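PDB 7D5M: oxidoreductase from Azotobacter vinelandii, which binds NAD and, as a homolog of inositol dehydrogenase, probably oxidises a polyol or sugar-like substrate with it. Local coordinates for residues 27-32 / 112-117; 87-92 / 335-340. All coordinates share one frame; numbering follows the deposited sequence.

Contact 1 (27-32 with 112-117) and contact 2 (87-92 with 335-340) lie side by side, their centres about 6 Å apart. Along the chain their segments alternate: 27-32, 87-92, 112-117, then 335-340. Strands 87-91 and 110-113 are parallel neighbours in the five-stranded sheet of the Rossmann fold, joined by a ladder of backbone hydrogen bonds, among them Val90 N to Val112 O. The two contacts also meet through side chains, since His29 ND1 is probably hydrogen-bonded to Tyr337 OH. Ser89, Tyr337, His29 and Glu114 thus form a buried polar row. It runs from helix 329-349 and the middle of the sheet to the nicotinamide end of NAD.

Contact 1: 27-32 / 112-117; sequences YIHRSA and VCEKPL. With NAD (nicotinamide-adenine-dinucleotide), chain B.
His29 and Glu114 meet through one short hydrogen bond, from His29 NE2 to Glu114 OE2 at 2.6 Å. The bond is bent. The oxygen lies near the ring edge, slightly tilted from the ring plane. The ring and carboxylate planes are almost perpendicular, 84° apart. NE2 comes to OE2 from above the carboxylate plane, 37° out of it. The His29 chi1 of -80° sets the ring beside its own backbone N and sends it off the helix towards the strand end.

The other carboxylate oxygen is held within its own segment. Lys115 N donates to Glu114 OE1 at 2.9 Å, on the lone pair turned away from OE2. Thr141 OG1 also hydrogen-bonds OE1. With both oxygens engaged, the rotation of the carboxylate is fixed.

Contacts with NAD form the third group. Glu114 OE1 lies 3.1 Å from NAD C2N, so the carboxylate sits close beside the nicotinamide ring. Glu114 CG lies 3.1 Å from the ribose oxygen O4D of NAD. Lys115 O is 3.0 Å from the ribose hydroxyl O2D of NAD. Glu114, Lys115 and Pro116, with a cis peptide bond before the proline, form the EKP motif of the Gfo/Idh/MocA family. It follows strand 110-113, and its Glu114 and Lys115 line the nicotinamide site.

Helix 26-34 packs beside the parallel Rossmann sheet, with Met16 of strand 12-16 touching His29. Strand 110-113 runs between strands 87-91 and 138-140. Trp333 of helix 329-349 meets the His29 ring edge-to-face and also touches Glu114.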
ATOM      1  N   TYR A  27      30.545   2.004   7.951  1.00 10.44           N
ATOM      2  CA  TYR A  27      30.428   2.846   6.737  1.00 10.43           C
ATOM      3  C   TYR A  27      29.450   4.008   6.957  1.00  9.90           C
ATOM      4  O   TYR A  27      29.766   5.150   6.575  1.00 10.08           O
ATOM      5  CB  TYR A  27      30.025   2.033   5.508  1.00 10.73           C
ATOM      6  CG  TYR A  27      29.865   2.935   4.316  1.00 11.02           C
ATOM      7  CD1 TYR A  27      30.964   3.583   3.779  1.00 11.40           C
ATOM      8  CD2 TYR A  27      28.612   3.248   3.816  1.00 11.72           C
ATOM      9  CE1 TYR A  27      30.834   4.468   2.726  1.00 11.45           C
ATOM     10  CE2 TYR A  27      28.468   4.126   2.754  1.00 11.76           C
ATOM     11  CZ  TYR A  27      29.579   4.741   2.210  1.00 11.95           C
ATOM     12  OH  TYR A  27      29.447   5.618   1.175  1.00 11.68           O
ATOM     13  N   ILE A  28      28.272   3.755   7.516  1.00  9.73           N
ATOM     14  CA  ILE A  28      27.260   4.842   7.651  1.00  9.63           C
ATOM     15  C   ILE A  28      27.797   5.925   8.598  1.00  9.38           C
ATOM     16  O   ILE A  28      27.547   7.114   8.332  1.00  9.74           O
ATOM     17  CB  ILE A  28      25.862   4.328   8.041  1.00  9.71           C
ATOM     18  CG1 ILE A  28      24.847   5.474   7.958  1.00  9.89           C
ATOM     19  CG2 ILE A  28      25.848   3.656   9.409  1.00  9.83           C
ATOM     20  CD1 ILE A  28      23.419   5.017   7.864  1.00 10.55           C
ATOM     21  N   HIS A  29      28.579   5.572   9.619  1.00  9.30           N
ATOM     22  CA  HIS A  29      29.266   6.588  10.456  1.00  9.53           C
ATOM     23  C   HIS A  29      30.082   7.530   9.569  1.00  9.62           C
ATOM     24  O   HIS A  29      29.945   8.762   9.717  1.00  9.77           O
ATOM     25  CB  HIS A  29      30.157   5.949  11.512  1.00  9.68           C
ATOM     26  CG  HIS A  29      29.400   5.484  12.708  1.00  9.62           C
ATOM     27  ND1 HIS A  29      29.158   6.313  13.790  1.00  9.58           N
ATOM     28  CD2 HIS A  29      28.807   4.305  12.990  1.00  9.87           C
ATOM     29  CE1 HIS A  29      28.465   5.652  14.695  1.00  9.58           C
ATOM     30  NE2 HIS A  29      28.242   4.414  14.229  1.00  9.40           N
ATOM     31  N   ARG A  30      30.941   6.976   8.724  1.00  9.79           N
ATOM     32  CA  ARG A  30      31.854   7.775   7.867  1.00  9.81           C
ATOM     33  C   ARG A  30      31.038   8.535   6.818  1.00  9.92           C
ATOM     34  O   ARG A  30      31.347   9.701   6.558  1.00  9.96           O
ATOM     35  CB  ARG A  30      32.911   6.885   7.224  1.00  9.82           C
ATOM     36  CG  ARG A  30      33.907   6.323   8.225  1.00  9.94           C
ATOM     37  CD  ARG A  30      35.028   5.550   7.542  1.00 10.59           C
ATOM     38  NE  ARG A  30      34.561   4.364   6.836  1.00 10.86           N
ATOM     39  CZ  ARG A  30      34.371   3.169   7.394  1.00 11.16           C
ATOM     40  NH1 ARG A  30      34.587   2.995   8.685  1.00 11.53           N
ATOM     41  NH2 ARG A  30      33.945   2.157   6.660  1.00 11.11           N
ATOM     42  N   SER A  31      30.084   7.873   6.181  1.00  9.83           N
ATOM     43  CA  SER A  31      29.247   8.514   5.137  1.00  9.96           C
ATOM     44  C   SER A  31      28.630   9.797   5.707  1.00 10.18           C
ATOM     45  O   SER A  31      28.710  10.849   5.054  1.00 10.59           O
ATOM     46  CB  SER A  31      28.221   7.551   4.609  1.00 10.21           C
ATOM     47  OG  SER A  31      27.643   8.055   3.413  1.00 10.30           O
ATOM     48  N   ALA A  32      28.061   9.722   6.909  1.00  9.77           N
ATOM     49  CA  ALA A  32      27.352  10.839   7.569  1.00  9.61           C
ATOM     50  C   ALA A  32      28.357  11.876   8.094  1.00  9.85           C
ATOM     51  O   ALA A  32      28.086  13.079   7.959  1.00  9.92           O
ATOM     52  CB  ALA A  32      26.488  10.301   8.684  1.00  9.77           C
ATOM     53  N   VAL A 112      31.036  10.361  19.758  1.00 11.27           N
ATOM     54  CA  VAL A 112      29.771   9.779  19.241  1.00 11.30           C
ATOM     55  C   VAL A 112      29.830   8.289  19.549  1.00 11.81           C
ATOM     56  O   VAL A 112      30.717   7.592  19.013  1.00 11.02           O
ATOM     57  CB  VAL A 112      29.561  10.041  17.746  1.00 11.10           C
ATOM     58  CG1 VAL A 112      28.252   9.423  17.284  1.00 10.70           C
ATOM     59  CG2 VAL A 112      29.603  11.530  17.432  1.00 11.55           C
ATOM     60  N   CYS A 113      28.940   7.827  20.419  1.00 12.42           N
ATOM     61  CA  CYS A 113      28.959   6.437  20.920  1.00 13.92           C
ATOM     62  C   CYS A 113      27.795   5.673  20.303  1.00 14.74           C
ATOM     63  O   CYS A 113      26.659   6.168  20.312  1.00 14.50           O
ATOM     64  CB  CYS A 113      28.906   6.368  22.439  1.00 14.18           C
ATOM     65  SG  CYS A 113      29.170   4.681  23.062  1.00 15.61           S
ATOM     66  N   GLU A 114      28.100   4.516  19.736  1.00 15.98           N
ATOM     67  CA  GLU A 114      27.063   3.597  19.227  1.00 17.05           C
ATOM     68  C   GLU A 114      26.173   3.156  20.383  1.00 18.08           C
ATOM     69  O   GLU A 114      26.663   3.029  21.522  1.00 17.65           O
ATOM     70  CB  GLU A 114      27.695   2.405  18.526  1.00 17.38           C
ATOM     71  CG  GLU A 114      27.670   2.552  17.038  1.00 18.11           C
ATOM     72  CD  GLU A 114      26.303   2.868  16.453  1.00 18.77           C
ATOM     73  OE1 GLU A 114      25.305   2.968  17.218  1.00 20.41           O
ATOM     74  OE2 GLU A 114      26.244   3.038  15.249  1.00 16.75           O
ATOM     75  N   LYS A 115      24.883   2.977  20.105  1.00 18.65           N
ATOM     76  CA  LYS A 115      23.937   2.454  21.118  1.00 20.93           C
ATOM     77  C   LYS A 115      24.259   0.975  21.323  1.00 21.98           C
ATOM     78  O   LYS A 115      24.659   0.303  20.380  1.00 21.16           O
ATOM     79  CB  LYS A 115      22.495   2.712  20.680  1.00 21.94           C
ATOM     80  CG  LYS A 115      22.122   2.116  19.332  1.00 24.22           C
ATOM     81  CD  LYS A 115      20.664   1.743  19.233  1.00 27.55           C
ATOM     82  CE  LYS A 115      20.393   0.275  19.497  1.00 27.21           C
ATOM     83  NZ  LYS A 115      21.134  -0.593  18.548  1.00 29.34           N
ATOM     84  N   PRO A 116      24.198   0.440  22.565  1.00 25.04           N
ATOM     85  CA  PRO A 116      23.889   1.224  23.753  1.00 24.89           C
ATOM     86  C   PRO A 116      25.152   1.842  24.359  1.00 24.68           C
ATOM     87  O   PRO A 116      26.245   1.372  24.116  1.00 24.77           O
ATOM     88  CB  PRO A 116      23.304   0.153  24.678  1.00 26.25           C
ATOM     89  CG  PRO A 116      24.163  -1.058  24.391  1.00 26.22           C
ATOM     90  CD  PRO A 116      24.491  -0.962  22.911  1.00 26.37           C
ATOM     91  N   LEU A 117      24.965   2.893  25.146  1.00 22.68           N
ATOM     92  CA  LEU A 117      26.048   3.552  25.907  1.00 22.35           C
ATOM     93  C   LEU A 117      26.872   2.487  26.638  1.00 20.59           C
ATOM     94  O   LEU A 117      28.110   2.592  26.657  1.00 21.04           O
ATOM     95  CB  LEU A 117      25.390   4.517  26.892  1.00 23.33           C
ATOM     96  CG  LEU A 117      26.076   5.855  27.109  1.00 24.27           C
ATOM     97  CD1 LEU A 117      26.490   6.505  25.793  1.00 23.94           C
ATOM     98  CD2 LEU A 117      25.149   6.772  27.888  1.00 24.42           C
TER
HETATM   99  PA  NAD B 500      30.375  -5.677  13.890  1.00 22.31           P
HETATM  100  O1A NAD B 500      30.754  -6.899  14.668  1.00 23.28           O
HETATM  101  O2A NAD B 500      29.774  -5.800  12.525  1.00 20.27           O
HETATM  102  O5B NAD B 500      31.653  -4.707  13.813  1.00 21.11           O
HETATM  103  C5B NAD B 500      32.603  -4.572  14.915  1.00 19.22           C
HETATM  104  C4B NAD B 500      33.813  -3.836  14.392  1.00 18.31           C
HETATM  105  O4B NAD B 500      34.618  -3.346  15.495  1.00 17.49           O
HETATM  106  C3B NAD B 500      34.771  -4.679  13.540  1.00 17.91           C
HETATM  107  O3B NAD B 500      35.365  -3.863  12.541  1.00 16.96           O
HETATM  108  C2B NAD B 500      35.789  -5.149  14.585  1.00 17.11           C
HETATM  109  O2B NAD B 500      37.034  -5.547  14.056  1.00 16.39           O
HETATM  110  C1B NAD B 500      35.929  -3.864  15.387  1.00 17.63           C
HETATM  111  N9A NAD B 500      36.443  -4.032  16.738  1.00 18.69           N
HETATM  112  C8A NAD B 500      36.024  -4.955  17.660  1.00 18.17           C
HETATM  113  N7A NAD B 500      36.614  -4.828  18.822  1.00 18.83           N
HETATM  114  C5A NAD B 500      37.460  -3.742  18.665  1.00 19.06           C
HETATM  115  C6A NAD B 500      38.346  -3.101  19.554  1.00 19.67           C
HETATM  116  N6A NAD B 500      38.508  -3.464  20.829  1.00 19.35           N
HETATM  117  N1A NAD B 500      39.034  -2.033  19.083  1.00 19.96           N
HETATM  118  C2A NAD B 500      38.857  -1.673  17.802  1.00 19.43           C
HETATM  119  N3A NAD B 500      38.042  -2.190  16.880  1.00 18.79           N
HETATM  120  C4A NAD B 500      37.363  -3.237  17.381  1.00 19.04           C
HETATM  121  O3  NAD B 500      29.343  -4.788  14.763  1.00 21.69           O
HETATM  122  PN  NAD B 500      28.228  -3.722  14.261  1.00 21.76           P
HETATM  123  O1N NAD B 500      26.968  -4.451  13.881  1.00 22.52           O
HETATM  124  O2N NAD B 500      28.858  -2.805  13.256  1.00 18.56           O
HETATM  125  O5D NAD B 500      27.912  -2.920  15.612  1.00 22.26           O
HETATM  126  C5D NAD B 500      28.918  -2.176  16.302  1.00 20.09           C
HETATM  127  C4D NAD B 500      28.191  -1.280  17.266  1.00 20.46           C
HETATM  128  O4D NAD B 500      27.251  -0.463  16.524  1.00 20.51           O
HETATM  129  C3D NAD B 500      27.354  -2.027  18.312  1.00 19.21           C
HETATM  130  O3D NAD B 500      27.378  -1.314  19.535  1.00 19.76           O
HETATM  131  C2D NAD B 500      25.953  -2.039  17.689  1.00 20.29           C
HETATM  132  O2D NAD B 500      24.913  -2.141  18.651  1.00 18.49           O
HETATM  133  C1D NAD B 500      25.934  -0.665  17.019  1.00 21.01           C
HETATM  134  N1N NAD B 500      24.979  -0.541  15.875  1.00 20.98           N
HETATM  135  C2N NAD B 500      24.092   0.514  15.855  1.00 21.59           C
HETATM  136  C3N NAD B 500      23.151   0.634  14.831  1.00 20.09           C
HETATM  137  C7N NAD B 500      22.323   1.900  14.794  1.00 19.39           C
HETATM  138  O7N NAD B 500      22.676   2.864  15.483  1.00 17.44           O
HETATM  139  N7N NAD B 500      21.265   1.923  13.989  1.00 15.95           N
HETATM  140  C4N NAD B 500      23.036  -0.399  13.895  1.00 21.56           C
HETATM  141  C5N NAD B 500      23.930  -1.468  13.940  1.00 20.98           C
HETATM  142  C6N NAD B 500      24.973  -1.433  14.840  1.00 21.30           C

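Contact 2: 87-92 / 335-340; sequences AVSVAT and NLYYRF. With NAD (nicotinamide-adenine-dinucleotide), chain B.
Segments 87-92 and 335-340 come nearest, CA to CA, at Ser89 and Tyr337, 10.4 Å apart. The first lies on strand 87-91, the central one of the parallel sheet of the Rossmann fold. The second lies on helix 329-349 of the C-terminal part of the chain, so the contact joins the two parts of the protein.

At this distance only side chains bridge the gap. Ser89 OG and Tyr337 OH form a hydrogen bond of 2.6 Å, in which either could be the donor. OG lies at the edge of the tyrosine ring, in its plane. The Tyr337 chi1 of -104° swings the long ring out towards the sheet and brings its hydroxyl to the serine. Phe340 CD2 packs 4.0 Å above one face of the Tyr337 ring, offset towards the rim.

Both buried hydroxyls have a further partner. Trp14 NE1 hydrogen-bonds Ser89 OG, and His29 ND1 bonds Tyr337 OH. Tyr337 is thus a second-shell residue that probably steadies the His29 imidazole, which in turn bonds Glu114.

The carboxyl end of the strand runs into the cofactor pocket. Ala91 O lies 3.4 Å from NAD C5D. Thr92 CG2 touches the adenine, 3.7 Å from NAD C4A. Thr92 O approaches NAD C4D to 3.1 Å.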
ATOM      1  N   ALA A  87      37.633  14.598  18.319  1.00 12.07           N
ATOM      2  CA  ALA A  87      36.437  13.766  18.534  1.00 11.37           C
ATOM      3  C   ALA A  87      36.666  12.354  17.994  1.00 10.96           C
ATOM      4  O   ALA A  87      37.531  12.143  17.116  1.00 11.06           O
ATOM      5  CB  ALA A  87      35.238  14.435  17.912  1.00 11.53           C
ATOM      6  N   VAL A  88      35.917  11.405  18.548  1.00 11.01           N
ATOM      7  CA  VAL A  88      36.041   9.970  18.194  1.00 10.55           C
ATOM      8  C   VAL A  88      34.639   9.359  18.161  1.00 10.52           C
ATOM      9  O   VAL A  88      33.841   9.638  19.073  1.00 10.39           O
ATOM     10  CB  VAL A  88      36.999   9.235  19.153  1.00 10.88           C
ATOM     11  CG1 VAL A  88      36.551   9.317  20.602  1.00 10.95           C
ATOM     12  CG2 VAL A  88      37.220   7.796  18.724  1.00 11.16           C
ATOM     13  N   SER A  89      34.357   8.572  17.125  1.00 10.58           N
ATOM     14  CA  SER A  89      33.146   7.734  17.052  1.00 10.84           C
ATOM     15  C   SER A  89      33.482   6.307  17.485  1.00 11.07           C
ATOM     16  O   SER A  89      34.462   5.725  16.961  1.00 10.80           O
ATOM     17  CB  SER A  89      32.538   7.792  15.686  1.00 10.79           C
ATOM     18  OG  SER A  89      31.985   9.077  15.497  1.00 10.07           O
ATOM     19  N   VAL A  90      32.662   5.753  18.379  1.00 11.30           N
ATOM     20  CA  VAL A  90      32.877   4.404  18.975  1.00 11.74           C
ATOM     21  C   VAL A  90      31.875   3.438  18.328  1.00 12.21           C
ATOM     22  O   VAL A  90      30.669   3.550  18.588  1.00 12.46           O
ATOM     23  CB  VAL A  90      32.741   4.457  20.506  1.00 12.28           C
ATOM     24  CG1 VAL A  90      32.939   3.086  21.131  1.00 12.31           C
ATOM     25  CG2 VAL A  90      33.677   5.481  21.126  1.00 12.64           C
ATOM     26  N   ALA A  91      32.364   2.543  17.478  1.00 12.18           N
ATOM     27  CA  ALA A  91      31.527   1.596  16.706  1.00 12.97           C
ATOM     28  C   ALA A  91      32.029   0.178  16.951  1.00 13.55           C
ATOM     29  O   ALA A  91      31.967  -0.646  16.028  1.00 14.15           O
ATOM     30  CB  ALA A  91      31.555   1.957  15.246  1.00 13.02           C
ATOM     31  N   THR A  92      32.506  -0.087  18.165  1.00 13.78           N
ATOM     32  CA  THR A  92      32.956  -1.427  18.600  1.00 13.68           C
ATOM     33  C   THR A  92      31.735  -2.197  19.078  1.00 14.39           C
ATOM     34  O   THR A  92      30.642  -1.653  19.173  1.00 14.10           O
ATOM     35  CB  THR A  92      34.024  -1.313  19.690  1.00 13.88           C
ATOM     36  OG1 THR A  92      33.466  -0.508  20.731  1.00 13.77           O
ATOM     37  CG2 THR A  92      35.319  -0.713  19.186  1.00 14.03           C
ATOM     38  N   ASN A 335      22.063  14.193   9.141  1.00  9.84           N
ATOM     39  CA  ASN A 335      21.350  15.242   9.907  1.00 10.50           C
ATOM     40  C   ASN A 335      21.790  15.204  11.377  1.00 11.05           C
ATOM     41  O   ASN A 335      21.928  16.278  11.971  1.00 11.90           O
ATOM     42  CB  ASN A 335      19.838  15.107   9.728  1.00 10.50           C
ATOM     43  CG  ASN A 335      19.436  15.374   8.298  1.00 10.65           C
ATOM     44  OD1 ASN A 335      20.153  16.081   7.587  1.00 10.42           O
ATOM     45  ND2 ASN A 335      18.303  14.823   7.874  1.00  9.77           N
ATOM     46  N   LEU A 336      22.036  14.027  11.952  1.00 11.14           N
ATOM     47  CA  LEU A 336      22.569  13.952  13.336  1.00 11.61           C
ATOM     48  C   LEU A 336      24.022  14.427  13.342  1.00 11.11           C
ATOM     49  O   LEU A 336      24.378  15.212  14.231  1.00 10.85           O
ATOM     50  CB  LEU A 336      22.502  12.524  13.875  1.00 12.57           C
ATOM     51  CG  LEU A 336      21.111  11.922  14.060  1.00 13.83           C
ATOM     52  CD1 LEU A 336      21.212  10.763  15.030  1.00 14.45           C
ATOM     53  CD2 LEU A 336      20.082  12.940  14.521  1.00 14.52           C
ATOM     54  N   TYR A 337      24.838  13.931  12.414  1.00 10.95           N
ATOM     55  CA  TYR A 337      26.308  14.139  12.467  1.00 10.84           C
ATOM     56  C   TYR A 337      26.634  15.630  12.276  1.00 11.06           C
ATOM     57  O   TYR A 337      27.573  16.105  12.939  1.00 10.57           O
ATOM     58  CB  TYR A 337      27.050  13.208  11.501  1.00 11.10           C
ATOM     59  CG  TYR A 337      27.741  12.052  12.183  1.00 11.30           C
ATOM     60  CD1 TYR A 337      28.986  12.225  12.765  1.00 11.35           C
ATOM     61  CD2 TYR A 337      27.166  10.792  12.275  1.00 11.88           C
ATOM     62  CE1 TYR A 337      29.649  11.188  13.397  1.00 11.71           C
ATOM     63  CE2 TYR A 337      27.817   9.739  12.906  1.00 12.01           C
ATOM     64  CZ  TYR A 337      29.068   9.938  13.474  1.00 12.44           C
ATOM     65  OH  TYR A 337      29.749   8.923  14.097  1.00 12.40           O
ATOM     66  N   TYR A 338      25.917  16.384  11.434  1.00 11.79           N
ATOM     67  CA  TYR A 338      26.254  17.828  11.294  1.00 12.21           C
ATOM     68  C   TYR A 338      25.886  18.528  12.605  1.00 12.19           C
ATOM     69  O   TYR A 338      26.605  19.454  12.990  1.00 12.43           O
ATOM     70  CB  TYR A 338      25.658  18.502  10.055  1.00 12.79           C
ATOM     71  CG  TYR A 338      24.276  19.074  10.233  1.00 13.60           C
ATOM     72  CD1 TYR A 338      24.059  20.212  10.995  1.00 13.98           C
ATOM     73  CD2 TYR A 338      23.184  18.497   9.606  1.00 13.99           C
ATOM     74  CE1 TYR A 338      22.787  20.729  11.179  1.00 14.07           C
ATOM     75  CE2 TYR A 338      21.906  19.011   9.769  1.00 13.99           C
ATOM     76  CZ  TYR A 338      21.706  20.134  10.552  1.00 14.43           C
ATOM     77  OH  TYR A 338      20.453  20.647  10.720  1.00 14.75           O
ATOM     78  N   ARG A 339      24.827  18.081  13.289  1.00 12.24           N
ATOM     79  CA  ARG A 339      24.431  18.673  14.594  1.00 12.46           C
ATOM     80  C   ARG A 339      25.499  18.330  15.635  1.00 12.04           C
ATOM     81  O   ARG A 339      25.848  19.209  16.464  1.00 12.23           O
ATOM     82  CB  ARG A 339      23.042  18.200  15.013  1.00 13.26           C
ATOM     83  CG  ARG A 339      21.923  18.786  14.166  1.00 14.12           C
ATOM     84  CD  ARG A 339      20.601  18.219  14.642  1.00 15.04           C
ATOM     85  NE  ARG A 339      19.435  18.907  14.110  1.00 16.89           N
ATOM     86  CZ  ARG A 339      18.976  18.789  12.877  1.00 17.14           C
ATOM     87  NH1 ARG A 339      19.618  18.029  12.003  1.00 18.02           N
ATOM     88  NH2 ARG A 339      17.884  19.445  12.513  1.00 16.97           N
ATOM     89  N   PHE A 340      25.992  17.092  15.631  1.00 11.46           N
ATOM     90  CA  PHE A 340      27.113  16.689  16.517  1.00 11.14           C
ATOM     91  C   PHE A 340      28.289  17.652  16.307  1.00 11.16           C
ATOM     92  O   PHE A 340      28.827  18.162  17.313  1.00 10.62           O
ATOM     93  CB  PHE A 340      27.559  15.244  16.292  1.00 10.76           C
ATOM     94  CG  PHE A 340      26.537  14.177  16.586  1.00 10.61           C
ATOM     95  CD1 PHE A 340      25.531  14.376  17.515  1.00 10.57           C
ATOM     96  CD2 PHE A 340      26.605  12.951  15.947  1.00 10.50           C
ATOM     97  CE1 PHE A 340      24.600  13.386  17.785  1.00 10.79           C
ATOM     98  CE2 PHE A 340      25.676  11.956  16.224  1.00 10.37           C
ATOM     99  CZ  PHE A 340      24.678  12.175  17.149  1.00 10.50           C
TER
HETATM  100  PA  NAD B 500      30.375  -5.677  13.890  1.00 22.31           P
HETATM  101  O1A NAD B 500      30.754  -6.899  14.668  1.00 23.28           O
HETATM  102  O2A NAD B 500      29.774  -5.800  12.525  1.00 20.27           O
HETATM  103  O5B NAD B 500      31.653  -4.707  13.813  1.00 21.11           O
HETATM  104  C5B NAD B 500      32.603  -4.572  14.915  1.00 19.22           C
HETATM  105  C4B NAD B 500      33.813  -3.836  14.392  1.00 18.31           C
HETATM  106  O4B NAD B 500      34.618  -3.346  15.495  1.00 17.49           O
HETATM  107  C3B NAD B 500      34.771  -4.679  13.540  1.00 17.91           C
HETATM  108  O3B NAD B 500      35.365  -3.863  12.541  1.00 16.96           O
HETATM  109  C2B NAD B 500      35.789  -5.149  14.585  1.00 17.11           C
HETATM  110  O2B NAD B 500      37.034  -5.547  14.056  1.00 16.39           O
HETATM  111  C1B NAD B 500      35.929  -3.864  15.387  1.00 17.63           C
HETATM  112  N9A NAD B 500      36.443  -4.032  16.738  1.00 18.69           N
HETATM  113  C8A NAD B 500      36.024  -4.955  17.660  1.00 18.17           C
HETATM  114  N7A NAD B 500      36.614  -4.828  18.822  1.00 18.83           N
HETATM  115  C5A NAD B 500      37.460  -3.742  18.665  1.00 19.06           C
HETATM  116  C6A NAD B 500      38.346  -3.101  19.554  1.00 19.67           C
HETATM  117  N6A NAD B 500      38.508  -3.464  20.829  1.00 19.35           N
HETATM  118  N1A NAD B 500      39.034  -2.033  19.083  1.00 19.96           N
HETATM  119  C2A NAD B 500      38.857  -1.673  17.802  1.00 19.43           C
HETATM  120  N3A NAD B 500      38.042  -2.190  16.880  1.00 18.79           N
HETATM  121  C4A NAD B 500      37.363  -3.237  17.381  1.00 19.04           C
HETATM  122  O3  NAD B 500      29.343  -4.788  14.763  1.00 21.69           O
HETATM  123  PN  NAD B 500      28.228  -3.722  14.261  1.00 21.76           P
HETATM  124  O1N NAD B 500      26.968  -4.451  13.881  1.00 22.52           O
HETATM  125  O2N NAD B 500      28.858  -2.805  13.256  1.00 18.56           O
HETATM  126  O5D NAD B 500      27.912  -2.920  15.612  1.00 22.26           O
HETATM  127  C5D NAD B 500      28.918  -2.176  16.302  1.00 20.09           C
HETATM  128  C4D NAD B 500      28.191  -1.280  17.266  1.00 20.46           C
HETATM  129  O4D NAD B 500      27.251  -0.463  16.524  1.00 20.51           O
HETATM  130  C3D NAD B 500      27.354  -2.027  18.312  1.00 19.21           C
HETATM  131  O3D NAD B 500      27.378  -1.314  19.535  1.00 19.76           O
HETATM  132  C2D NAD B 500      25.953  -2.039  17.689  1.00 20.29           C
HETATM  133  O2D NAD B 500      24.913  -2.141  18.651  1.00 18.49           O
HETATM  134  C1D NAD B 500      25.934  -0.665  17.019  1.00 21.01           C
HETATM  135  N1N NAD B 500      24.979  -0.541  15.875  1.00 20.98           N
HETATM  136  C2N NAD B 500      24.092   0.514  15.855  1.00 21.59           C
HETATM  137  C3N NAD B 500      23.151   0.634  14.831  1.00 20.09           C
HETATM  138  C7N NAD B 500      22.323   1.900  14.794  1.00 19.39           C
HETATM  139  O7N NAD B 500      22.676   2.864  15.483  1.00 17.44           O
HETATM  140  N7N NAD B 500      21.265   1.923  13.989  1.00 15.95           N
HETATM  141  C4N NAD B 500      23.036  -0.399  13.895  1.00 21.56           C
HETATM  142  C5N NAD B 500      23.930  -1.468  13.940  1.00 20.98           C
HETATM  143  C6N NAD B 500      24.973  -1.433  14.840  1.00 21.30           C